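Local coordinates for glycosylation Associate Protein 2 (Streptococcus agalactiae serotype V, PDB 6OYC), which forms a complex with Gap1 and Gap3 and probably takes part in glycosylating and secreting an adhesin through the accessory Sec system, at residues B[189-194]-B[254-259]; B[276-281]-B[341-346]. One frame throughout, in Å; residues are numbered along the deposited sequence.

Contact 1: residues B[189-194]-B[254-259]; sequences FLEHII and LGPLHR
A beta bulge interrupts an antiparallel strand pair of the beta domain, where Glu191 faces both Gly255 and Pro256. Before it, Phe189 and His258 form a hydrogen-bonded pair, with His258 N to Phe189 O at 2.8 Å. At the bulge, Glu191 N reaches Pro256 O at 3.2 Å, while Gly255 N comes to Glu191 O at 2.7 Å. Glu191 CG stands beside its own backbone N (chi1 -84°) and the chain runs on extended, laying the carboxylate over Pro256 CD and bringing OE1 to the edge of the His258 ring, in its plane. That ring and the carboxylate are nearly coplanar, 20° apart. Tyr157 OH binds the second oxygen, Glu191 OE2, and Glu308 takes His258 ND1, so the imidazole is held at both nitrogens and its rotation is fixed. On the face of the sheet that carries the leucines, Leu190 CD1 meets Leu257 CB at 4.0 Å, and Leu254 CD2 touches both Leu190 CD2 (4.1 Å) and His192 CB (3.8 Å). Between the two side chains, His258 NE2 gives an almost straight bond of 3.2 Å, 174° at the hydrogen, to the anti lone pair of Glu191 OE1.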
ATOM      1  N   PHE B 189       3.860  -3.955  12.678  1.00 28.76           N
ATOM      2  CA  PHE B 189       4.671  -2.740  12.745  1.00 28.98           C
ATOM      3  C   PHE B 189       4.065  -1.764  13.744  1.00 30.32           C
ATOM      4  O   PHE B 189       2.902  -1.371  13.614  1.00 34.31           O
ATOM      5  CB  PHE B 189       4.806  -2.064  11.373  1.00 30.95           C
ATOM      6  CG  PHE B 189       5.524  -0.761  11.442  1.00 30.45           C
ATOM      7  CD1 PHE B 189       6.851  -0.719  11.845  1.00 32.19           C
ATOM      8  CD2 PHE B 189       4.871   0.425  11.156  1.00 31.65           C
ATOM      9  CE1 PHE B 189       7.525   0.473  11.950  1.00 29.59           C
ATOM     10  CE2 PHE B 189       5.541   1.625  11.256  1.00 34.15           C
ATOM     11  CZ  PHE B 189       6.870   1.649  11.657  1.00 33.14           C
ATOM     12  N   LEU B 190       4.860  -1.345  14.715  1.00 29.53           N
ATOM     13  CA  LEU B 190       4.404  -0.464  15.784  1.00 34.71           C
ATOM     14  C   LEU B 190       4.947   0.942  15.534  1.00 34.29           C
ATOM     15  O   LEU B 190       6.157   1.167  15.618  1.00 36.31           O
ATOM     16  CB  LEU B 190       4.872  -0.991  17.135  1.00 30.85           C
ATOM     17  CG  LEU B 190       4.655  -0.100  18.342  1.00 34.60           C
ATOM     18  CD1 LEU B 190       3.173  -0.089  18.631  1.00 36.21           C
ATOM     19  CD2 LEU B 190       5.463  -0.599  19.567  1.00 31.14           C
ATOM     20  N   GLU B 191       4.062   1.880  15.223  1.00 30.94           N
ATOM     21  CA  GLU B 191       4.424   3.290  15.223  1.00 34.95           C
ATOM     22  C   GLU B 191       4.761   3.727  16.630  1.00 33.52           C
ATOM     23  O   GLU B 191       3.917   3.636  17.527  1.00 36.48           O
ATOM     24  CB  GLU B 191       3.268   4.137  14.728  1.00 36.69           C
ATOM     25  CG  GLU B 191       3.152   4.248  13.281  1.00 39.46           C
ATOM     26  CD  GLU B 191       2.038   5.193  12.921  1.00 44.18           C
ATOM     27  OE1 GLU B 191       1.170   4.755  12.123  1.00 39.32           O
ATOM     28  OE2 GLU B 191       2.042   6.347  13.447  1.00 42.00           O
ATOM     29  N   HIS B 192       5.960   4.252  16.829  1.00 34.29           N
ATOM     30  CA  HIS B 192       6.257   4.832  18.127  1.00 34.89           C
ATOM     31  C   HIS B 192       7.431   5.771  17.982  1.00 34.19           C
ATOM     32  O   HIS B 192       8.100   5.803  16.951  1.00 34.61           O
ATOM     33  CB  HIS B 192       6.591   3.765  19.150  1.00 33.29           C
ATOM     34  CG  HIS B 192       7.874   3.080  18.848  1.00 35.96           C
ATOM     35  ND1 HIS B 192       8.035   2.287  17.731  1.00 35.35           N
ATOM     36  CD2 HIS B 192       9.074   3.105  19.477  1.00 33.77           C
ATOM     37  CE1 HIS B 192       9.276   1.832  17.698  1.00 35.87           C
ATOM     38  NE2 HIS B 192       9.926   2.322  18.738  1.00 37.88           N
ATOM     39  N   ILE B 193       7.684   6.507  19.057  1.00 36.12           N
ATOM     40  CA  ILE B 193       8.805   7.422  19.179  1.00 38.01           C
ATOM     41  C   ILE B 193       9.272   7.405  20.628  1.00 41.20           C
ATOM     42  O   ILE B 193       8.454   7.421  21.549  1.00 37.87           O
ATOM     43  CB  ILE B 193       8.406   8.844  18.754  1.00 39.42           C
ATOM     44  CG1 ILE B 193       8.432   8.963  17.238  1.00 41.83           C
ATOM     45  CG2 ILE B 193       9.347   9.853  19.366  1.00 43.97           C
ATOM     46  CD1 ILE B 193       7.555  10.079  16.756  1.00 49.35           C
ATOM     47  N   ILE B 194      10.593   7.390  20.818  1.00 42.81           N
ATOM     48  CA  ILE B 194      11.238   7.423  22.125  1.00 42.05           C
ATOM     49  C   ILE B 194      11.929   8.763  22.297  1.00 43.90           C
ATOM     50  O   ILE B 194      12.540   9.270  21.356  1.00 44.66           O
ATOM     51  CB  ILE B 194      12.293   6.308  22.275  1.00 47.25           C
ATOM     52  CG1 ILE B 194      11.716   4.938  21.953  1.00 44.57           C
ATOM     53  CG2 ILE B 194      12.872   6.343  23.669  1.00 49.02           C
ATOM     54  CD1 ILE B 194      10.478   4.660  22.695  1.00 41.12           C
ATOM     55  N   LEU B 254       3.255   6.054  21.647  1.00 36.61           N
ATOM     56  CA  LEU B 254       2.802   4.914  20.862  1.00 34.81           C
ATOM     57  C   LEU B 254       1.709   5.347  19.901  1.00 34.60           C
ATOM     58  O   LEU B 254       0.779   6.060  20.292  1.00 36.66           O
ATOM     59  CB  LEU B 254       2.277   3.808  21.772  1.00 30.75           C
ATOM     60  CG  LEU B 254       3.338   3.279  22.735  1.00 35.99           C
ATOM     61  CD1 LEU B 254       2.700   2.419  23.802  1.00 32.92           C
ATOM     62  CD2 LEU B 254       4.399   2.490  21.974  1.00 30.97           C
ATOM     63  N   GLY B 255       1.810   4.905  18.659  1.00 32.04           N
ATOM     64  CA  GLY B 255       0.736   5.073  17.713  1.00 34.24           C
ATOM     65  C   GLY B 255       0.107   3.733  17.391  1.00 34.11           C
ATOM     66  O   GLY B 255       0.243   2.771  18.145  1.00 32.17           O
ATOM     67  N   PRO B 256      -0.589   3.636  16.261  1.00 34.28           N
ATOM     68  CA  PRO B 256      -1.221   2.365  15.910  1.00 31.03           C
ATOM     69  C   PRO B 256      -0.202   1.240  15.815  1.00 33.52           C
ATOM     70  O   PRO B 256       0.947   1.436  15.410  1.00 32.38           O
ATOM     71  CB  PRO B 256      -1.853   2.644  14.537  1.00 30.80           C
ATOM     72  CG  PRO B 256      -1.880   4.139  14.405  1.00 35.37           C
ATOM     73  CD  PRO B 256      -0.710   4.633  15.186  1.00 35.54           C
ATOM     74  N   LEU B 257      -0.646   0.041  16.181  1.00 33.83           N
ATOM     75  CA  LEU B 257       0.078  -1.189  15.882  1.00 32.61           C
ATOM     76  C   LEU B 257      -0.572  -1.809  14.649  1.00 30.37           C
ATOM     77  O   LEU B 257      -1.736  -2.224  14.698  1.00 31.85           O
ATOM     78  CB  LEU B 257       0.049  -2.146  17.078  1.00 29.32           C
ATOM     79  CG  LEU B 257       0.405  -3.605  16.790  1.00 30.84           C
ATOM     80  CD1 LEU B 257       1.868  -3.702  16.357  1.00 30.21           C
ATOM     81  CD2 LEU B 257       0.153  -4.493  18.019  1.00 29.70           C
ATOM     82  N   HIS B 258       0.174  -1.863  13.544  1.00 33.95           N
ATOM     83  CA  HIS B 258      -0.308  -2.432  12.292  1.00 29.26           C
ATOM     84  C   HIS B 258      -0.038  -3.920  12.262  1.00 29.61           C
ATOM     85  O   HIS B 258       1.049  -4.369  12.645  1.00 28.51           O
ATOM     86  CB  HIS B 258       0.386  -1.801  11.083  1.00 27.16           C
ATOM     87  CG  HIS B 258       0.223  -0.322  10.991  1.00 32.19           C
ATOM     88  ND1 HIS B 258      -0.725   0.268  10.185  1.00 31.02           N
ATOM     89  CD2 HIS B 258       0.903   0.690  11.579  1.00 32.11           C
ATOM     90  CE1 HIS B 258      -0.629   1.581  10.287  1.00 30.89           C
ATOM     91  NE2 HIS B 258       0.354   1.864  11.122  1.00 34.78           N
ATOM     92  N   ARG B 259      -0.995  -4.675  11.725  1.00 27.63           N
ATOM     93  CA  ARG B 259      -0.763  -6.079  11.410  1.00 28.03           C
ATOM     94  C   ARG B 259      -1.243  -6.365   9.995  1.00 30.24           C
ATOM     95  O   ARG B 259      -2.320  -5.913   9.599  1.00 33.18           O
ATOM     96  CB  ARG B 259      -1.455  -6.996  12.425  1.00 30.55           C
ATOM     97  CG  ARG B 259      -2.981  -6.940  12.420  1.00 30.51           C
ATOM     98  CD  ARG B 259      -3.494  -8.152  11.696  1.00 29.72           C
ATOM     99  NE  ARG B 259      -4.920  -8.332  11.888  1.00 35.06           N
ATOM    100  CZ  ARG B 259      -5.664  -9.172  11.176  1.00 38.72           C
ATOM    101  NH1 ARG B 259      -5.108  -9.914  10.221  1.00 36.85           N
ATOM    102  NH2 ARG B 259      -6.956  -9.276  11.423  1.00 38.75           N
TER

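Contact 2: residues B[276-281]-B[341-346]; sequences HIDAIG and KEYEQK
Lys346 NZ is gripped by three oxygens: Ile277 O at 2.8 Å, Glu342 OE2 at 3.0 Å and a water at 3.2 Å. The bond to Ile277 O ties the last residue of strand 274-277 to the first turns of helix 341-358. Its donor lies only modestly tilted from the carbonyl plane, with a C=O...N angle of 160°. Lys346 is extended beyond CG, which carries the ammonium one helical turn back to Glu342 in an i, i+4 salt bridge. The same water also accepts a weak bond from Ile277 N, linking both backbone polar atoms of Ile277 to the lysine.

Glu342, itself extended with CG opposite its backbone N (chi1 177°), turns its other oxygen to the beta turn Asp278-Gly281. Ala279 N meets Glu342 OE1 at 3.0 Å from above the carboxylate plane, in a bent bond of 139°, and the carboxyl carbon packs 3.5 Å from Asp278 CA. Asp278 OD2 and Glu342 OE1 are 4.7 Å apart, a like-charge pair whose cost the lysine may lessen. The Asp278 carboxylate is itself held by His282 N at OD1 and Ser340 OG at OD2, and its CG sits at the edge of the Tyr343 ring.

The start of helix 341-358 thus meets the end of strand 274-277, an edge strand of the mixed sheet in the alpha/beta-hydrolase-like domain, and the turn that follows it; Tyr343 OH bonds Glu283 O and Lys346 touches Phe284, both on the adjoining strand 283-289.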
ATOM      1  N   HIS B 276       7.142   2.722   1.945  1.00 30.31           N
ATOM      2  CA  HIS B 276       7.977   3.887   2.187  1.00 35.17           C
ATOM      3  C   HIS B 276       7.635   4.442   3.564  1.00 35.22           C
ATOM      4  O   HIS B 276       6.503   4.292   4.036  1.00 36.88           O
ATOM      5  CB  HIS B 276       7.774   4.954   1.087  1.00 35.77           C
ATOM      6  CG  HIS B 276       7.621   4.378  -0.290  1.00 34.47           C
ATOM      7  ND1 HIS B 276       8.626   4.415  -1.230  1.00 36.99           N
ATOM      8  CD2 HIS B 276       6.583   3.733  -0.877  1.00 36.24           C
ATOM      9  CE1 HIS B 276       8.212   3.828  -2.340  1.00 38.16           C
ATOM     10  NE2 HIS B 276       6.978   3.400  -2.150  1.00 36.41           N
ATOM     11  N   ILE B 277       8.614   5.075   4.218  1.00 31.83           N
ATOM     12  CA  ILE B 277       8.443   5.499   5.605  1.00 33.62           C
ATOM     13  C   ILE B 277       9.326   6.706   5.899  1.00 34.86           C
ATOM     14  O   ILE B 277      10.387   6.887   5.298  1.00 36.38           O
ATOM     15  CB  ILE B 277       8.746   4.322   6.566  1.00 36.51           C
ATOM     16  CG1 ILE B 277       8.209   4.602   7.954  1.00 35.29           C
ATOM     17  CG2 ILE B 277      10.234   4.007   6.623  1.00 35.36           C
ATOM     18  CD1 ILE B 277       7.941   3.327   8.723  1.00 37.90           C
ATOM     19  N   ASP B 278       8.886   7.532   6.839  1.00 37.49           N
ATOM     20  CA  ASP B 278       9.631   8.713   7.252  1.00 38.93           C
ATOM     21  C   ASP B 278      10.181   8.518   8.661  1.00 41.12           C
ATOM     22  O   ASP B 278       9.992   7.471   9.281  1.00 37.32           O
ATOM     23  CB  ASP B 278       8.752   9.962   7.141  1.00 36.88           C
ATOM     24  CG  ASP B 278       7.820  10.156   8.326  1.00 40.14           C
ATOM     25  OD1 ASP B 278       7.499   9.182   9.053  1.00 41.82           O
ATOM     26  OD2 ASP B 278       7.377  11.315   8.519  1.00 39.97           O
ATOM     27  N   ALA B 279      10.837   9.563   9.179  1.00 42.46           N
ATOM     28  CA  ALA B 279      11.579   9.434  10.432  1.00 40.72           C
ATOM     29  C   ALA B 279      10.702   8.989  11.594  1.00 40.53           C
ATOM     30  O   ALA B 279      11.195   8.310  12.502  1.00 39.82           O
ATOM     31  CB  ALA B 279      12.264  10.752  10.793  1.00 38.52           C
ATOM     32  N   ILE B 280       9.417   9.357  11.610  1.00 39.72           N
ATOM     33  CA  ILE B 280       8.586   9.056  12.771  1.00 37.77           C
ATOM     34  C   ILE B 280       7.728   7.813  12.566  1.00 36.94           C
ATOM     35  O   ILE B 280       6.866   7.531  13.395  1.00 36.49           O
ATOM     36  CB  ILE B 280       7.710  10.252  13.187  1.00 42.24           C
ATOM     37  CG1 ILE B 280       6.672  10.593  12.115  1.00 43.80           C
ATOM     38  CG2 ILE B 280       8.575  11.452  13.578  1.00 37.33           C
ATOM     39  CD1 ILE B 280       5.460  11.368  12.674  1.00 39.19           C
ATOM     40  N   GLY B 281       7.973   7.036  11.510  1.00 38.60           N
ATOM     41  CA  GLY B 281       7.217   5.815  11.302  1.00 35.53           C
ATOM     42  C   GLY B 281       5.907   6.000  10.573  1.00 38.16           C
ATOM     43  O   GLY B 281       5.034   5.126  10.656  1.00 41.44           O
ATOM     44  N   LYS B 341       7.879  16.822   5.714  1.00 55.79           N
ATOM     45  CA  LYS B 341       8.426  17.140   4.405  1.00 53.31           C
ATOM     46  C   LYS B 341       9.091  15.926   3.805  1.00 46.14           C
ATOM     47  O   LYS B 341       9.033  15.727   2.584  1.00 45.42           O
ATOM     48  CB  LYS B 341       9.444  18.285   4.493  1.00 64.61           C
ATOM     49  CG  LYS B 341       8.886  19.690   4.842  1.00 84.52           C
ATOM     50  CD  LYS B 341       8.106  19.722   6.187  1.00136.08           C
ATOM     51  CE  LYS B 341       8.940  19.167   7.380  1.00120.07           C
ATOM     52  NZ  LYS B 341       8.094  18.650   8.484  1.00140.91           N
ATOM     53  N   GLU B 342       9.753  15.128   4.645  1.00 42.02           N
ATOM     54  CA  GLU B 342      10.282  13.854   4.188  1.00 39.91           C
ATOM     55  C   GLU B 342       9.167  12.981   3.638  1.00 42.58           C
ATOM     56  O   GLU B 342       9.280  12.427   2.537  1.00 39.69           O
ATOM     57  CB  GLU B 342      10.991  13.144   5.327  1.00 39.40           C
ATOM     58  CG  GLU B 342      11.499  11.791   4.931  1.00 43.29           C
ATOM     59  CD  GLU B 342      12.050  11.025   6.099  1.00 40.74           C
ATOM     60  OE1 GLU B 342      11.929  11.513   7.234  1.00 43.04           O
ATOM     61  OE2 GLU B 342      12.603   9.933   5.880  1.00 43.36           O
ATOM     62  N   TYR B 343       8.058  12.883   4.380  1.00 41.06           N
ATOM     63  CA  TYR B 343       6.949  12.039   3.945  1.00 42.20           C
ATOM     64  C   TYR B 343       6.427  12.499   2.590  1.00 41.09           C
ATOM     65  O   TYR B 343       6.344  11.711   1.642  1.00 38.64           O
ATOM     66  CB  TYR B 343       5.846  12.056   5.008  1.00 39.18           C
ATOM     67  CG  TYR B 343       4.676  11.132   4.749  1.00 39.11           C
ATOM     68  CD1 TYR B 343       3.560  11.569   4.036  1.00 38.51           C
ATOM     69  CD2 TYR B 343       4.661   9.831   5.258  1.00 36.53           C
ATOM     70  CE1 TYR B 343       2.470  10.729   3.814  1.00 36.67           C
ATOM     71  CE2 TYR B 343       3.583   8.981   5.031  1.00 33.36           C
ATOM     72  CZ  TYR B 343       2.496   9.437   4.320  1.00 35.64           C
ATOM     73  OH  TYR B 343       1.432   8.603   4.112  1.00 37.42           O
ATOM     74  N   GLU B 344       6.125  13.795   2.466  1.00 39.31           N
ATOM     75  CA  GLU B 344       5.490  14.294   1.251  1.00 40.22           C
ATOM     76  C   GLU B 344       6.454  14.298   0.071  1.00 40.69           C
ATOM     77  O   GLU B 344       6.076  13.930  -1.049  1.00 40.82           O
ATOM     78  CB  GLU B 344       4.930  15.683   1.503  1.00 39.99           C
ATOM     79  CG  GLU B 344       3.907  15.705   2.607  1.00 38.21           C
ATOM     80  CD  GLU B 344       3.404  17.095   2.878  1.00 41.31           C
ATOM     81  OE1 GLU B 344       3.931  18.040   2.266  1.00 45.88           O
ATOM     82  OE2 GLU B 344       2.493  17.257   3.709  1.00 44.38           O
ATOM     83  N   GLN B 345       7.709  14.686   0.296  1.00 37.96           N
ATOM     84  CA  GLN B 345       8.672  14.619  -0.797  1.00 40.73           C
ATOM     85  C   GLN B 345       8.904  13.177  -1.242  1.00 44.39           C
ATOM     86  O   GLN B 345       9.243  12.930  -2.409  1.00 43.17           O
ATOM     87  CB  GLN B 345       9.993  15.272  -0.387  1.00 42.04           C
ATOM     88  CG  GLN B 345      11.065  15.252  -1.466  1.00 42.60           C
ATOM     89  CD  GLN B 345      10.651  16.047  -2.694  1.00 47.00           C
ATOM     90  OE1 GLN B 345      10.342  17.234  -2.598  1.00 47.64           O
ATOM     91  NE2 GLN B 345      10.629  15.392  -3.849  1.00 41.65           N
ATOM     92  N   LYS B 346       8.725  12.207  -0.341  1.00 39.75           N
ATOM     93  CA  LYS B 346       8.888  10.828  -0.775  1.00 36.84           C
ATOM     94  C   LYS B 346       7.756  10.403  -1.691  1.00 38.97           C
ATOM     95  O   LYS B 346       7.974   9.598  -2.605  1.00 39.70           O
ATOM     96  CB  LYS B 346       8.993   9.905   0.434  1.00 36.91           C
ATOM     97  CG  LYS B 346      10.382   9.936   0.988  1.00 38.22           C
ATOM     98  CD  LYS B 346      10.583   9.009   2.121  1.00 39.89           C
ATOM     99  CE  LYS B 346      12.052   8.917   2.416  1.00 41.14           C
ATOM    100  NZ  LYS B 346      12.298   8.079   3.585  1.00 39.06           N
TER
HETATM  101  O   HOH W   1      11.572   5.051   2.739  1.00 37.98           O

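How the contacts relate
From the N terminus, contact 1 comes first: strand 185-195 leaves for strands 198-208, 215-222, 230-232 and 238-247, and 251-262 returns beside it, closing an all-beta loop. The next strand in the chain is 274-277, where contact 2 opens. Its loop, also 59 residues between segments, takes in strands 283-289, 297-301 and 323-327 and helix 313-318 before helix 341-358 closes it. The two loops are in series, neither nested nor crossing. Their centres lie 15 Å apart, yet they touch: Phe189 CZ packs on Ile277 CD1 at 3.5 Å and Ile193 on Ile280. The beta domain is thereby seated on the edge of the hydrolase-like sheet.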